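Local coordinates for protein tRNA modification GTPase MnmE (Chlorobium tepidum, PDB 3GEE) that probably hydrolyses GTP in the course of adding a carboxymethylaminomethyl group to the wobble uridine U34 of certain tRNAs, and binds a formyl-tetrahydrofolate at its dimer interface, at residues 14-19 / 119-124; 33-38 / 95-100; 63-68 / 79-84. One frame throughout, in Å; residues are numbered along the deposited sequence.

Contact 1 of 3, residues 14-19 / 119-124; sequences PGHPIA and GCRLAE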
loop_
_atom_site.group_PDB
_atom_site.type_symbol
_atom_site.label_atom_id
_atom_site.label_comp_id
_atom_site.label_asym_id
_atom_site.label_seq_id
_atom_site.Cartn_x
_atom_site.Cartn_y
_atom_site.Cartn_z
ATOM N N PRO A 14 6.000 29.970 0.705
ATOM C CA PRO A 14 5.441 28.659 1.041
ATOM C C PRO A 14 3.928 28.616 0.841
ATOM O O PRO A 14 3.262 29.648 0.948
ATOM C CB PRO A 14 5.785 28.501 2.522
ATOM C CG PRO A 14 5.873 29.883 3.038
ATOM C CD PRO A 14 6.345 30.751 1.906
ATOM N N GLY A 15 3.396 27.428 0.548
ATOM C CA GLY A 15 1.954 27.253 0.359
ATOM C C GLY A 15 1.240 26.954 1.663
ATOM O O GLY A 15 1.872 26.881 2.720
ATOM N N HIS A 16 -0.078 26.780 1.593
ATOM C CA HIS A 16 -0.852 26.327 2.746
ATOM C C HIS A 16 -0.303 24.983 3.241
ATOM O O HIS A 16 0.043 24.120 2.429
ATOM C CB HIS A 16 -2.332 26.184 2.377
ATOM C CG HIS A 16 -3.248 26.113 3.561
ATOM N ND1 HIS A 16 -3.247 25.055 4.445
ATOM C CD2 HIS A 16 -4.197 26.973 4.005
ATOM C CE1 HIS A 16 -4.148 25.271 5.387
ATOM N NE2 HIS A 16 -4.741 26.426 5.141
ATOM N N PRO A 17 -0.191 24.804 4.573
ATOM C CA PRO A 17 0.212 23.480 5.047
ATOM C C PRO A 17 -0.779 22.424 4.574
ATOM O O PRO A 17 -1.993 22.594 4.724
ATOM C CB PRO A 17 0.182 23.615 6.575
ATOM C CG PRO A 17 -0.645 24.832 6.841
ATOM C CD PRO A 17 -0.400 25.745 5.686
ATOM N N ILE A 18 -0.257 21.367 3.965
ATOM C CA ILE A 18 -1.083 20.288 3.450
ATOM C C ILE A 18 -0.549 18.961 3.950
ATOM O O ILE A 18 0.660 18.807 4.127
ATOM C CB ILE A 18 -1.138 20.281 1.903
ATOM C CG1 ILE A 18 0.272 20.280 1.307
ATOM C CG2 ILE A 18 -1.941 21.466 1.390
ATOM C CD1 ILE A 18 0.307 20.167 -0.197
ATOM N N ALA A 19 -1.455 18.012 4.179
ATOM C CA ALA A 19 -1.097 16.676 4.652
ATOM C C ALA A 19 -1.693 15.614 3.731
ATOM O O ALA A 19 -2.697 15.867 3.060
ATOM C CB ALA A 19 -1.587 16.476 6.075
ATOM N N GLY A 119 -4.051 22.074 11.903
ATOM C CA GLY A 119 -3.559 23.089 10.980
ATOM C C GLY A 119 -3.585 22.749 9.505
ATOM O O GLY A 119 -3.915 23.605 8.680
ATOM N N CYS A 120 -3.225 21.510 9.170
ATOM C CA CYS A 120 -3.097 21.089 7.775
ATOM C C CYS A 120 -4.433 20.956 7.054
ATOM O O CYS A 120 -5.459 20.695 7.677
ATOM C CB CYS A 120 -2.372 19.753 7.696
ATOM S SG CYS A 120 -0.599 19.832 7.930
ATOM N N ARG A 121 -4.409 21.144 5.737
ATOM C CA ARG A 121 -5.544 20.790 4.894
ATOM C C ARG A 121 -5.168 19.535 4.108
ATOM O O ARG A 121 -3.984 19.211 3.996
ATOM C CB ARG A 121 -5.910 21.934 3.947
ATOM C CG ARG A 121 -5.268 21.831 2.587
ATOM C CD ARG A 121 -6.170 22.370 1.510
ATOM N NE ARG A 121 -5.786 23.717 1.105
ATOM C CZ ARG A 121 -4.862 23.985 0.185
ATOM N NH1 ARG A 121 -4.215 22.993 -0.429
ATOM N NH2 ARG A 121 -4.588 25.251 -0.122
ATOM N N LEU A 122 -6.156 18.818 3.579
ATOM C CA LEU A 122 -5.866 17.620 2.795
ATOM C C LEU A 122 -5.306 18.058 1.454
ATOM O O LEU A 122 -5.797 19.008 0.854
ATOM C CB LEU A 122 -7.123 16.754 2.631
ATOM C CG LEU A 122 -7.083 15.259 2.265
ATOM C CD1 LEU A 122 -7.116 15.052 0.767
ATOM C CD2 LEU A 122 -5.905 14.533 2.883
ATOM N N ALA A 123 -4.257 17.382 1.007
ATOM C CA ALA A 123 -3.587 17.736 -0.238
ATOM C C ALA A 123 -4.450 17.424 -1.452
ATOM O O ALA A 123 -5.105 16.387 -1.509
ATOM C CB ALA A 123 -2.256 17.013 -0.341
ATOM N N GLU A 124 -4.453 18.332 -2.422
ATOM C CA GLU A 124 -5.067 18.069 -3.720
ATOM C C GLU A 124 -4.214 17.027 -4.443
ATOM O O GLU A 124 -3.092 16.760 -4.021
ATOM C CB GLU A 124 -5.160 19.357 -4.540
ATOM C CG GLU A 124 -6.103 20.409 -3.957
ATOM C CD GLU A 124 -6.530 21.457 -4.977
ATOM O OE1 GLU A 124 -7.014 22.535 -4.554
ATOM O OE2 GLU A 124 -6.390 21.200 -6.198
#
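Arg121 reaches across to His16, Pro17 and Ile18, and its side chain can be followed atom by atom. CB sits beside His16 CE1 and the carbonyl oxygen of Pro17. CG comes against the Ile18 methyl, 3.6 Å from CG2. The chain then bends at chi2 (146°) and chi3 (101°), which brings the NE end over one face of the His16 imidazole, offset toward its rim. At the tip the branches part: NH1 stays on the isoleucine, 3.3 Å from Ile18 CG2, while NH2 turns to the histidine and lies 3.5 Å from His16 CB, which covers one face of the guanidinium. Ring and guanidinium planes are 28° apart. NH1 also has a long, weak ion pair with Glu127 of the helix 127-134. His16 is held by its own ND1, which donates to Pro17 O at 2.8 Å, the acceptor lying in the ring plane. The same oxygen receives Arg121 N at 3.0 Å from the opposite face of its carbonyl plane, so two donors grip it. Here the short strand 121-122 joins parallel to the strand 18-21 and forms the last strand on this side of the mixed sheet of the N-terminal, folate-binding domain. Ala19 N donates to Arg121 O at 2.8 Å, and Ala19 O accepts from Ala123 N at 3.0 Å. On the face shared by Ile18 and Arg121, Ile18 CD1 reaches the methyl of Ala123, and the helix 127-134 covers Ile18. On the other face, which carries Ala19 and Leu122, the helix 105-117 packs against both through Leu112. Cys120 CB approaches the Ala19 methyl at 3.7 Å, and its sulfur lies near Pro17 CB.

Contact 2 of 3, residues 33-38 / 95-100; sequences VRISGA and QMVEFT. With FON (N-{[4-({[(6R)-2-amino-5-formyl-4-oxo-1,4,5,6,7,8-hexahydropteridin-6-yl]methyl}amino)phenyl]carbonyl}-L-glutamic acid), chain C; FON (N-{[4-({[(6R)-2-amino-5-formyl-4-oxo-1,4,5,6,7,8-hexahydropteridin-6-yl]methyl}amino)phenyl]carbonyl}-L-glutamic acid), chain B.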
loop_
_atom_site.group_PDB
_atom_site.type_symbol
_atom_site.label_atom_id
_atom_site.label_comp_id
_atom_site.label_asym_id
_atom_site.label_seq_id
_atom_site.Cartn_x
_atom_site.Cartn_y
_atom_site.Cartn_z
ATOM N N VAL A 33 2.855 9.480 6.501
ATOM C CA VAL A 33 2.053 10.687 6.334
ATOM C C VAL A 33 3.035 11.829 6.107
ATOM O O VAL A 33 3.936 12.040 6.935
ATOM C CB VAL A 33 1.169 10.990 7.563
ATOM C CG1 VAL A 33 0.468 12.329 7.391
ATOM C CG2 VAL A 33 0.140 9.880 7.780
ATOM N N ARG A 34 2.892 12.548 4.991
ATOM C CA ARG A 34 3.802 13.670 4.711
ATOM C C ARG A 34 3.108 15.024 4.627
ATOM O O ARG A 34 2.162 15.207 3.864
ATOM C CB ARG A 34 4.715 13.408 3.496
ATOM C CG ARG A 34 4.021 13.187 2.172
ATOM C CD ARG A 34 4.677 14.010 1.069
ATOM N NE ARG A 34 5.873 13.412 0.475
ATOM C CZ ARG A 34 6.044 13.225 -0.833
ATOM N NH1 ARG A 34 5.104 13.573 -1.702
ATOM N NH2 ARG A 34 7.166 12.691 -1.280
ATOM N N ILE A 35 3.576 15.967 5.441
ATOM C CA ILE A 35 3.006 17.313 5.466
ATOM C C ILE A 35 4.014 18.355 4.987
ATOM O O ILE A 35 5.216 18.191 5.183
ATOM C CB ILE A 35 2.435 17.667 6.853
ATOM C CG1 ILE A 35 3.537 18.074 7.828
ATOM C CG2 ILE A 35 1.684 16.480 7.419
ATOM C CD1 ILE A 35 3.017 18.780 9.093
ATOM N N SER A 36 3.519 19.408 4.342
ATOM C CA SER A 36 4.380 20.414 3.727
ATOM C C SER A 36 3.710 21.777 3.702
ATOM O O SER A 36 2.485 21.872 3.708
ATOM C CB SER A 36 4.763 19.998 2.304
ATOM O OG SER A 36 5.589 20.973 1.685
ATOM N N GLY A 37 4.518 22.833 3.682
ATOM C CA GLY A 37 3.993 24.191 3.624
ATOM C C GLY A 37 4.368 25.083 4.789
ATOM O O GLY A 37 5.157 24.707 5.652
ATOM N N ALA A 38 3.773 26.269 4.806
ATOM C CA ALA A 38 4.121 27.313 5.754
ATOM C C ALA A 38 3.952 26.910 7.215
ATOM O O ALA A 38 2.840 26.647 7.668
ATOM C CB ALA A 38 3.313 28.567 5.456
ATOM N N GLN A 95 9.217 23.825 3.597
ATOM C CA GLN A 95 9.312 23.196 4.895
ATOM C C GLN A 95 8.403 21.976 4.971
ATOM O O GLN A 95 7.184 22.078 4.810
ATOM C CB GLN A 95 8.917 24.212 5.958
ATOM C CG GLN A 95 9.225 23.795 7.366
ATOM C CD GLN A 95 9.374 24.987 8.274
ATOM O OE1 GLN A 95 8.455 25.330 9.023
ATOM N NE2 GLN A 95 10.534 25.646 8.205
ATOM N N MET A 96 8.991 20.816 5.222
ATOM C CA MET A 96 8.179 19.633 5.430
ATOM C C MET A 96 8.719 18.683 6.476
ATOM O O MET A 96 9.931 18.571 6.673
ATOM C CB MET A 96 7.892 18.902 4.110
ATOM C CG MET A 96 9.069 18.680 3.184
ATOM S SD MET A 96 8.470 18.202 1.544
ATOM C CE MET A 96 7.974 16.495 1.825
ATOM N N VAL A 97 7.790 18.023 7.161
ATOM C CA VAL A 97 8.115 16.882 8.007
ATOM C C VAL A 97 7.357 15.672 7.487
ATOM O O VAL A 97 6.271 15.816 6.930
ATOM C CB VAL A 97 7.851 17.159 9.511
ATOM C CG1 VAL A 97 6.632 18.022 9.698
ATOM C CG2 VAL A 97 7.732 15.869 10.304
ATOM N N GLU A 98 7.964 14.495 7.628
ATOM C CA GLU A 98 7.379 13.239 7.169
ATOM C C GLU A 98 7.344 12.231 8.307
ATOM O O GLU A 98 8.381 11.673 8.704
ATOM C CB GLU A 98 8.183 12.645 6.013
ATOM C CG GLU A 98 8.164 13.441 4.729
ATOM C CD GLU A 98 8.939 12.762 3.615
ATOM O OE1 GLU A 98 9.657 11.774 3.900
ATOM O OE2 GLU A 98 8.827 13.219 2.452
ATOM N N PHE A 99 6.151 11.995 8.835
ATOM C CA PHE A 99 5.973 10.978 9.850
ATOM C C PHE A 99 5.862 9.627 9.166
ATOM O O PHE A 99 5.028 9.444 8.283
ATOM C CB PHE A 99 4.716 11.262 10.659
ATOM C CG PHE A 99 4.735 12.586 11.346
ATOM C CD1 PHE A 99 5.335 12.726 12.594
ATOM C CD2 PHE A 99 4.166 13.697 10.747
ATOM C CE1 PHE A 99 5.361 13.951 13.238
ATOM C CE2 PHE A 99 4.193 14.931 11.383
ATOM C CZ PHE A 99 4.788 15.053 12.633
ATOM N N THR A 100 6.720 8.688 9.534
ATOM C CA THR A 100 6.481 7.334 9.096
ATOM C C THR A 100 6.048 6.538 10.319
ATOM O O THR A 100 6.791 6.437 11.295
ATOM C CB THR A 100 7.662 6.688 8.319
ATOM O OG1 THR A 100 8.161 5.556 9.033
ATOM C CG2 THR A 100 8.773 7.691 8.035
HETATM N N1 FON C . 11.915 9.816 0.536
HETATM C C2 FON C . 11.403 10.675 1.441
HETATM N NA2 FON C . 11.496 10.368 2.761
HETATM N N3 FON C . 10.799 11.836 1.075
HETATM C C4 FON C . 10.669 12.210 -0.216
HETATM O O4 FON C . 10.102 13.291 -0.482
HETATM C C4A FON C . 11.206 11.286 -1.259
HETATM N N5 FON C . 11.221 11.454 -2.648
HETATM C C6 FON C . 12.504 10.998 -3.214
HETATM C C7 FON C . 12.368 9.482 -3.126
HETATM N N8 FON C . 12.365 9.173 -1.703
HETATM C C8A FON C . 11.856 10.046 -0.786
HETATM C C9 FON C . 12.832 11.496 -4.625
HETATM N N10 FON C . 12.712 12.942 -4.750
HETATM C C11 FON C . 14.648 16.002 -2.670
HETATM C C12 FON C . 14.756 15.872 -4.054
HETATM C C13 FON C . 14.104 14.842 -4.730
HETATM C C14 FON C . 13.344 13.910 -4.029
HETATM C C15 FON C . 13.221 14.048 -2.638
HETATM C C16 FON C . 13.873 15.080 -1.958
HETATM C C FON C . 15.371 17.140 -1.994
HETATM O O FON C . 15.387 17.211 -0.774
HETATM N N FON C . 15.962 18.054 -2.776
HETATM C CA FON C . 17.217 18.758 -2.529
HETATM C CB FON C . 18.421 17.809 -2.524
HETATM C CG FON C . 19.714 18.444 -1.998
HETATM C CD FON C . 20.529 17.450 -1.192
HETATM O OE1 FON C . 20.198 17.230 -0.003
HETATM O OE2 FON C . 21.510 16.884 -1.735
HETATM C CT FON C . 17.407 19.822 -3.579
HETATM O O1 FON C . 17.769 20.970 -3.229
HETATM O O2 FON C . 17.191 19.514 -4.775
HETATM C CP1 FON C . 10.240 11.917 -3.298
HETATM O O3 FON C . 9.673 11.236 -4.134
HETATM N N1 FON B . 9.672 4.859 11.020
HETATM C C2 FON B . 10.820 4.433 10.456
HETATM N NA2 FON B . 11.404 5.199 9.498
HETATM N N3 FON B . 11.413 3.263 10.815
HETATM C C4 FON B . 10.894 2.448 11.759
HETATM O O4 FON B . 11.491 1.387 12.041
HETATM C C4A FON B . 9.615 2.867 12.404
HETATM N N5 FON B . 8.897 2.222 13.418
HETATM C C6 FON B . 8.380 3.199 14.394
HETATM C C7 FON B . 7.236 3.844 13.621
HETATM N N8 FON B . 7.866 4.581 12.533
HETATM C C8A FON B . 9.033 4.155 11.968
HETATM C C9 FON B . 7.951 2.632 15.750
HETATM N N10 FON B . 8.981 1.805 16.363
HETATM C C11 FON B . 12.911 2.733 17.423
HETATM C C12 FON B . 11.979 2.303 18.365
HETATM C C13 FON B . 10.671 2.000 17.992
HETATM C C14 FON B . 10.266 2.140 16.668
HETATM C C15 FON B . 11.208 2.558 15.715
HETATM C C16 FON B . 12.520 2.862 16.086
HETATM C C FON B . 14.314 3.041 17.885
HETATM O O FON B . 15.119 3.526 17.104
HETATM N N FON B . 14.631 2.744 19.153
HETATM C CA FON B . 15.510 3.490 20.049
HETATM C CB FON B . 14.949 4.876 20.388
HETATM C CG FON B . 15.949 5.800 21.089
HETATM C CD FON B . 15.787 7.238 20.633
HETATM O OE1 FON B . 16.297 7.579 19.540
HETATM O OE2 FON B . 15.156 8.041 21.363
HETATM C CT FON B . 15.721 2.699 21.314
HETATM O O1 FON B . 16.881 2.585 21.777
HETATM O O2 FON B . 14.720 2.178 21.857
HETATM C CP1 FON B . 8.718 0.971 13.447
HETATM O O3 FON B . 7.595 0.503 13.378
#
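The guanidinium of Arg34 and the carboxylate of Glu98 lie side by side, their planes 31° apart, with Glu98 OE2 at the guanidinium edge and near its plane. They form a salt bridge at the long distance of 3.6 Å from Arg34 NE to Glu98 OE2. The Met96 methyl CE approaches the same guanidinium obliquely, and Phe128 makes a cation-pi contact with it. The other flat group, the Phe99 ring, has Val97 CG2 over one face, offset toward the rim, and Val33 O near its edge. These residues sit on neighbouring antiparallel strands, 30-36 and 96-102, in the middle of the mixed sheet of the N-terminal domain. On the face bearing Arg34, Ser36, Met96 and Glu98, Arg34 and Glu98 meet the folinic acid of chain C. Glu98, its chain extended beyond CG, accepts from the pterin amino group, NA2 to Glu98 OE1 at 2.6 Å, and Arg34 NH2 gives a weak hydrogen bond to the pterin O4. Lys476 NZ also hydrogen-bonds folinic acid. Thr100, farther along the strand, borders the chain B folinic acid. Ser36 OG is taken up by Glu94 and Thr92. The opposite face, with Val33, Ile35, Val97 and Phe99, is apolar and packs on the helices 40-47 and 105-117. There Ile35 CG1, turned between the backbone N and the carbonyl carbon (chi1 79°), touches Val97 CG1 at 3.6 Å. Backbone bonds from Val33 N to Phe99 O (2.8 Å) and from Ile35 N to Val97 O (3.1 Å) join the strands; the return bonds are weak. Where the pairing runs out, Gly37 N still donates to Gln95 O at 3.0 Å.

Contact 3 of 3, residues 63-68 / 79-84; sequences YTAHFG and EVIALV. With FON (N-{[4-({[(6R)-2-amino-5-formyl-4-oxo-1,4,5,6,7,8-hexahydropteridin-6-yl]methyl}amino)phenyl]carbonyl}-L-glutamic acid), chain B; FON (N-{[4-({[(6R)-2-amino-5-formyl-4-oxo-1,4,5,6,7,8-hexahydropteridin-6-yl]methyl}amino)phenyl]carbonyl}-L-glutamic acid), chain C.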
loop_
_atom_site.group_PDB
_atom_site.type_symbol
_atom_site.label_atom_id
_atom_site.label_comp_id
_atom_site.label_asym_id
_atom_site.label_seq_id
_atom_site.Cartn_x
_atom_site.Cartn_y
_atom_site.Cartn_z
ATOM N N TYR A 63 17.179 17.197 7.034
ATOM C CA TYR A 63 17.636 15.817 6.831
ATOM C C TYR A 63 17.931 15.055 8.117
ATOM O O TYR A 63 18.783 14.165 8.155
ATOM C CB TYR A 63 18.794 15.757 5.832
ATOM C CG TYR A 63 18.290 15.822 4.416
ATOM C CD1 TYR A 63 18.169 17.040 3.745
ATOM C CD2 TYR A 63 17.887 14.665 3.759
ATOM C CE1 TYR A 63 17.685 17.094 2.444
ATOM C CE2 TYR A 63 17.403 14.706 2.468
ATOM C CZ TYR A 63 17.302 15.915 1.815
ATOM O OH TYR A 63 16.819 15.923 0.528
ATOM N N THR A 64 17.173 15.386 9.155
ATOM C CA THR A 64 17.398 14.855 10.488
ATOM C C THR A 64 16.129 14.156 10.998
ATOM O O THR A 64 15.018 14.672 10.853
ATOM C CB THR A 64 17.893 15.986 11.431
ATOM O OG1 THR A 64 18.553 15.425 12.566
ATOM C CG2 THR A 64 16.756 16.859 11.894
ATOM N N ALA A 65 16.295 12.967 11.564
ATOM C CA ALA A 65 15.164 12.123 11.959
ATOM C C ALA A 65 14.977 12.104 13.468
ATOM O O ALA A 65 15.950 12.178 14.217
ATOM C CB ALA A 65 15.354 10.714 11.437
ATOM N N HIS A 66 13.727 11.996 13.910
ATOM C CA HIS A 66 13.401 12.083 15.332
ATOM C C HIS A 66 12.366 11.060 15.773
ATOM O O HIS A 66 11.252 11.016 15.247
ATOM C CB HIS A 66 12.924 13.490 15.664
ATOM C CG HIS A 66 13.825 14.554 15.138
ATOM N ND1 HIS A 66 14.874 15.065 15.869
ATOM C CD2 HIS A 66 13.864 15.175 13.937
ATOM C CE1 HIS A 66 15.509 15.971 15.148
ATOM N NE2 HIS A 66 14.916 16.056 13.972
ATOM N N PHE A 67 12.743 10.246 16.748
ATOM C CA PHE A 67 11.864 9.210 17.258
ATOM C C PHE A 67 11.049 9.732 18.425
ATOM O O PHE A 67 11.595 10.043 19.485
ATOM C CB PHE A 67 12.667 7.977 17.680
ATOM C CG PHE A 67 11.854 6.955 18.400
ATOM C CD1 PHE A 67 10.855 6.251 17.741
ATOM C CD2 PHE A 67 12.067 6.702 19.740
ATOM C CE1 PHE A 67 10.088 5.306 18.416
ATOM C CE2 PHE A 67 11.308 5.757 20.421
ATOM C CZ PHE A 67 10.319 5.057 19.759
ATOM N N GLY A 68 9.740 9.823 18.228
ATOM C CA GLY A 68 8.840 10.256 19.293
ATOM C C GLY A 68 7.439 9.691 19.181
ATOM O O GLY A 68 7.216 8.687 18.500
ATOM N N GLU A 79 3.638 5.578 17.857
ATOM C CA GLU A 79 5.063 5.787 17.980
ATOM C C GLU A 79 5.583 5.942 16.567
ATOM O O GLU A 79 5.477 5.014 15.770
ATOM C CB GLU A 79 5.684 4.555 18.609
ATOM C CG GLU A 79 6.778 4.835 19.594
ATOM C CD GLU A 79 7.148 3.594 20.377
ATOM O OE1 GLU A 79 7.338 2.531 19.738
ATOM O OE2 GLU A 79 7.240 3.685 21.626
ATOM N N VAL A 80 6.130 7.108 16.243
ATOM C CA VAL A 80 6.578 7.383 14.869
ATOM C C VAL A 80 8.035 7.836 14.796
ATOM O O VAL A 80 8.721 7.899 15.818
ATOM C CB VAL A 80 5.675 8.430 14.174
ATOM C CG1 VAL A 80 4.209 8.016 14.273
ATOM C CG2 VAL A 80 5.886 9.820 14.769
ATOM N N ILE A 81 8.499 8.119 13.580
ATOM C CA ILE A 81 9.784 8.777 13.359
ATOM C C ILE A 81 9.567 9.976 12.450
ATOM O O ILE A 81 9.081 9.833 11.318
ATOM C CB ILE A 81 10.858 7.821 12.785
ATOM C CG1 ILE A 81 11.387 6.916 13.900
ATOM C CG2 ILE A 81 11.999 8.605 12.128
ATOM C CD1 ILE A 81 12.560 6.039 13.516
ATOM N N ALA A 82 9.900 11.161 12.953
ATOM C CA ALA A 82 9.700 12.383 12.184
ATOM C C ALA A 82 10.965 12.718 11.414
ATOM O O ALA A 82 12.068 12.642 11.959
ATOM C CB ALA A 82 9.287 13.532 13.085
ATOM N N LEU A 83 10.802 13.062 10.140
ATOM C CA LEU A 83 11.924 13.470 9.311
ATOM C C LEU A 83 11.756 14.927 8.924
ATOM O O LEU A 83 10.852 15.279 8.155
ATOM C CB LEU A 83 12.048 12.592 8.066
ATOM C CG LEU A 83 13.282 12.769 7.173
ATOM C CD1 LEU A 83 14.562 12.833 7.984
ATOM C CD2 LEU A 83 13.368 11.646 6.160
ATOM N N VAL A 84 12.632 15.770 9.463
ATOM C CA VAL A 84 12.599 17.197 9.182
ATOM C C VAL A 84 13.314 17.486 7.861
ATOM O O VAL A 84 14.383 16.935 7.593
ATOM C CB VAL A 84 13.232 18.008 10.353
ATOM C CG1 VAL A 84 13.259 19.495 10.044
ATOM C CG2 VAL A 84 12.474 17.748 11.660
HETATM N N1 FON B . 9.672 4.859 11.020
HETATM C C2 FON B . 10.820 4.433 10.456
HETATM N NA2 FON B . 11.404 5.199 9.498
HETATM N N3 FON B . 11.413 3.263 10.815
HETATM C C4 FON B . 10.894 2.448 11.759
HETATM O O4 FON B . 11.491 1.387 12.041
HETATM C C4A FON B . 9.615 2.867 12.404
HETATM N N5 FON B . 8.897 2.222 13.418
HETATM C C6 FON B . 8.380 3.199 14.394
HETATM C C7 FON B . 7.236 3.844 13.621
HETATM N N8 FON B . 7.866 4.581 12.533
HETATM C C8A FON B . 9.033 4.155 11.968
HETATM C C9 FON B . 7.951 2.632 15.750
HETATM N N10 FON B . 8.981 1.805 16.363
HETATM C C11 FON B . 12.911 2.733 17.423
HETATM C C12 FON B . 11.979 2.303 18.365
HETATM C C13 FON B . 10.671 2.000 17.992
HETATM C C14 FON B . 10.266 2.140 16.668
HETATM C C15 FON B . 11.208 2.558 15.715
HETATM C C16 FON B . 12.520 2.862 16.086
HETATM C C FON B . 14.314 3.041 17.885
HETATM O O FON B . 15.119 3.526 17.104
HETATM N N FON B . 14.631 2.744 19.153
HETATM C CA FON B . 15.510 3.490 20.049
HETATM C CB FON B . 14.949 4.876 20.388
HETATM C CG FON B . 15.949 5.800 21.089
HETATM C CD FON B . 15.787 7.238 20.633
HETATM O OE1 FON B . 16.297 7.579 19.540
HETATM O OE2 FON B . 15.156 8.041 21.363
HETATM C CT FON B . 15.721 2.699 21.314
HETATM O O1 FON B . 16.881 2.585 21.777
HETATM O O2 FON B . 14.720 2.178 21.857
HETATM C CP1 FON B . 8.718 0.971 13.447
HETATM O O3 FON B . 7.595 0.503 13.378
HETATM N N1 FON C . 11.915 9.816 0.536
HETATM C C2 FON C . 11.403 10.675 1.441
HETATM N NA2 FON C . 11.496 10.368 2.761
HETATM N N3 FON C . 10.799 11.836 1.075
HETATM C C4 FON C . 10.669 12.210 -0.216
HETATM O O4 FON C . 10.102 13.291 -0.482
HETATM C C4A FON C . 11.206 11.286 -1.259
HETATM N N5 FON C . 11.221 11.454 -2.648
HETATM C C6 FON C . 12.504 10.998 -3.214
HETATM C C7 FON C . 12.368 9.482 -3.126
HETATM N N8 FON C . 12.365 9.173 -1.703
HETATM C C8A FON C . 11.856 10.046 -0.786
HETATM C C9 FON C . 12.832 11.496 -4.625
HETATM N N10 FON C . 12.712 12.942 -4.750
HETATM C C11 FON C . 14.648 16.002 -2.670
HETATM C C12 FON C . 14.756 15.872 -4.054
HETATM C C13 FON C . 14.104 14.842 -4.730
HETATM C C14 FON C . 13.344 13.910 -4.029
HETATM C C15 FON C . 13.221 14.048 -2.638
HETATM C C16 FON C . 13.873 15.080 -1.958
HETATM C C FON C . 15.371 17.140 -1.994
HETATM O O FON C . 15.387 17.211 -0.774
HETATM N N FON C . 15.962 18.054 -2.776
HETATM C CA FON C . 17.217 18.758 -2.529
HETATM C CB FON C . 18.421 17.809 -2.524
HETATM C CG FON C . 19.714 18.444 -1.998
HETATM C CD FON C . 20.529 17.450 -1.192
HETATM O OE1 FON C . 20.198 17.230 -0.003
HETATM O OE2 FON C . 21.510 16.884 -1.735
HETATM C CT FON C . 17.407 19.822 -3.579
HETATM O O1 FON C . 17.769 20.970 -3.229
HETATM O O2 FON C . 17.191 19.514 -4.775
HETATM C CP1 FON C . 10.240 11.917 -3.298
HETATM O O3 FON C . 9.673 11.236 -4.134
#
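Phe67 has CG anti to the backbone N (chi1 171°), which carries its ring over to the neighbouring strand, to Glu79, Val80 and Ile81; Glu79, extended beyond CG, comes in to meet it. Phe67 CE1 lies 3.5 Å from Glu79 CG, with ring and carboxylate planes 60° apart and Glu79 OE1 at the ring edge, in its plane. Ile81 CG1 also comes to the edge, 3.9 Å from Phe67 CD1. One ring face bears the benzoyl ring of the chain B folinic acid, whose C13 is 3.4 Å from Phe67 CE1, while Ile81 CB lies beside the pterin N1. The frame is a beta hairpin, strands 64-71 and 76-85, at the folate site on the dimer interface: Phe67 packs on Tyr63 of the second subunit, and Ala65 on its Leu83. His66 and Ala82 exchange two backbone bonds, His66 N to Ala82 O at 2.6 Å and Ala82 N to His66 O at 2.7 Å; Gly68 and Val80 form another such pair. At the far end Tyr63 N and Thr64 O both engage Val84, a G1 beta bulge. Tyr63 OH faces oxygen O of the chain C folinic acid, at a doubtfully short distance. On the face turned from the folates, the His66 ring slants against Val84, its CD2 3.7 Å from Val84 CG2, and Phe48 packs against His66, Val80 and Ala82.

In the fold
From the N terminus, the chain enters the sheet at 14-19 and turns into the neighbouring strand 30-36, which begins contact 2. After the helix 40-47 it forms the hairpin of contact 3, the shortest of the three closures, then returns along 96-102 to complete contact 2. The helix 105-117 follows, and 119-124 closes the longest loop as contact 1. The three are thus enclosed one within another, without crossing. Contacts 1 and 2 meet through Ile18 and Ser36, contacts 2 and 3 through Leu83 with Glu98 and Ile81 with Thr100. Contacts 1 and 3 do not touch; contacts 2 and 3 share both folinic acids.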